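Side-chain contact in cycloserine biosynthesis protein DcsG (Streptomyces lavendulae, PDB 6JIL), which catalyses the magnesium- and ATP-dependent cyclisation of O-ureido-D-serine to the antibiotic D-cycloserine: residues S159-V162 / A163-L166. Residues are numbered along the deposited sequence; the frame is centred on the assembly and turned at random.
Sequences SRHV and ARLL
His-161 and Arg-164, one turn apart on helix 155-167, lay their flat groups almost parallel, the imidazole and guanidinium planes only 6° apart. The approach is slanted: Arg-164 NH2 sits 3.3 Å from both CD2 and NE2 of His-161, and no hydrogen bond joins the two groups. Both side chains leave the helix with CG anti to the backbone N, and a bend at chi3 of Arg-164, 69°, carries the guanidinium back to the imidazole. Each group is held from outside the pair: His-161 ND1 is hydrogen-bonded to Tyr-150 OH, and Arg-164 NH1 makes a salt bridge with Asp-146. Leu-165 comes to the same imidazole obliquely, its CD1 4.0 Å from His-161 NE2.

Val-162 and Leu-166, a full turn apart, lie side by side and point the same way, CG1 of Val-162 meeting CD1 of Leu-166 at 3.9 Å. The Val-162 carbonyl O accepts Leu-166 N at 3.0 Å, and CG of Leu-166 lies against that oxygen. Ala-163 N is bonded to Ser-159 O at 2.8 Å, and its methyl also rests on that oxygen.

The helix lies on the sheet that contains strands 133-138 and 172-176, in the ATP-grasp region: Val-162 and Leu-165 touch both strands, and Leu-166 reaches Val-172. Ala-117 of helix 117-127 covers Val-162 and Ala-163. Leu-165 is about 6 Å, side chain to side chain, from the ATP-binding Lys-137.

One helical run thus presents an apolar side to the sheet; His-161 faces it too, touching Val-136, while Arg-164 is exposed. The carboxylate of Asp-146 would offset the guanidinium charge. Alone, that charge would tend to disfavour protonation of His-161, but Asp-146, which also touches His-161, would temper this, and the net effect is open.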
loop_
_atom_site.group_PDB
_atom_site.type_symbol
_atom_site.label_atom_id
_atom_site.label_comp_id
_atom_site.label_asym_id
_atom_site.label_seq_id
_atom_site.Cartn_x
_atom_site.Cartn_y
_atom_site.Cartn_z
ATOM N N SER A 159 1.567 -22.347 -8.920
ATOM C CA SER A 159 0.915 -22.983 -7.789
ATOM C C SER A 159 1.957 -23.238 -6.711
ATOM O O SER A 159 1.644 -23.234 -5.518
ATOM C CB SER A 159 0.250 -24.298 -8.210
ATOM O OG SER A 159 1.206 -25.257 -8.633
ATOM N N ARG A 160 3.201 -23.455 -7.136
ATOM C CA ARG A 160 4.291 -23.696 -6.199
ATOM C C ARG A 160 4.647 -22.383 -5.525
ATOM O O ARG A 160 5.037 -22.356 -4.361
ATOM C CB ARG A 160 5.507 -24.282 -6.919
ATOM C CG ARG A 160 5.469 -25.805 -7.049
ATOM C CD ARG A 160 6.072 -26.283 -8.371
ATOM N NE ARG A 160 7.380 -25.689 -8.651
ATOM C CZ ARG A 160 8.046 -25.849 -9.790
ATOM N NH1 ARG A 160 7.530 -26.591 -10.765
ATOM N NH2 ARG A 160 9.228 -25.265 -9.963
ATOM N N HIS A 161 4.506 -21.292 -6.264
ATOM C CA HIS A 161 4.777 -19.972 -5.709
ATOM C C HIS A 161 3.675 -19.723 -4.682
ATOM O O HIS A 161 3.934 -19.263 -3.570
ATOM C CB HIS A 161 4.731 -18.911 -6.815
ATOM C CG HIS A 161 4.961 -17.511 -6.333
ATOM N ND1 HIS A 161 4.866 -16.415 -7.163
ATOM C CD2 HIS A 161 5.271 -17.026 -5.107
ATOM C CE1 HIS A 161 5.107 -15.316 -6.470
ATOM N NE2 HIS A 161 5.356 -15.660 -5.219
ATOM N N VAL A 162 2.447 -20.061 -5.062
ATOM C CA VAL A 162 1.296 -19.884 -4.191
ATOM C C VAL A 162 1.455 -20.702 -2.916
ATOM O O VAL A 162 1.254 -20.190 -1.812
ATOM C CB VAL A 162 -0.023 -20.294 -4.909
ATOM C CG1 VAL A 162 -1.178 -20.350 -3.914
ATOM C CG2 VAL A 162 -0.340 -19.289 -6.008
ATOM N N ALA A 163 1.828 -21.967 -3.072
ATOM C CA ALA A 163 1.994 -22.852 -1.931
ATOM C C ALA A 163 3.002 -22.290 -0.940
ATOM O O ALA A 163 2.768 -22.309 0.268
ATOM C CB ALA A 163 2.431 -24.241 -2.397
ATOM N N ARG A 164 4.115 -21.788 -1.461
ATOM C CA ARG A 164 5.179 -21.219 -0.639
ATOM C C ARG A 164 4.644 -20.103 0.256
ATOM O O ARG A 164 5.070 -19.958 1.399
ATOM C CB ARG A 164 6.307 -20.686 -1.544
ATOM C CG ARG A 164 7.439 -19.968 -0.811
ATOM C CD ARG A 164 8.640 -19.683 -1.734
ATOM N NE ARG A 164 8.377 -18.676 -2.766
ATOM C CZ ARG A 164 8.382 -17.361 -2.553
ATOM N NH1 ARG A 164 8.641 -16.882 -1.342
ATOM N NH2 ARG A 164 8.125 -16.523 -3.551
ATOM N N LEU A 165 3.707 -19.322 -0.273
ATOM C CA LEU A 165 3.120 -18.211 0.470
ATOM C C LEU A 165 2.114 -18.671 1.515
ATOM O O LEU A 165 2.050 -18.126 2.616
ATOM C CB LEU A 165 2.445 -17.228 -0.493
ATOM C CG LEU A 165 3.413 -16.485 -1.413
ATOM C CD1 LEU A 165 2.659 -15.475 -2.267
ATOM C CD2 LEU A 165 4.452 -15.784 -0.563
ATOM N N LEU A 166 1.320 -19.670 1.161
ATOM C CA LEU A 166 0.333 -20.200 2.086
ATOM C C LEU A 166 1.058 -20.834 3.267
ATOM O O LEU A 166 0.627 -20.711 4.416
ATOM C CB LEU A 166 -0.540 -21.244 1.382
ATOM C CG LEU A 166 -1.312 -20.743 0.158
ATOM C CD1 LEU A 166 -2.088 -21.893 -0.464
ATOM C CD2 LEU A 166 -2.256 -19.610 0.564
#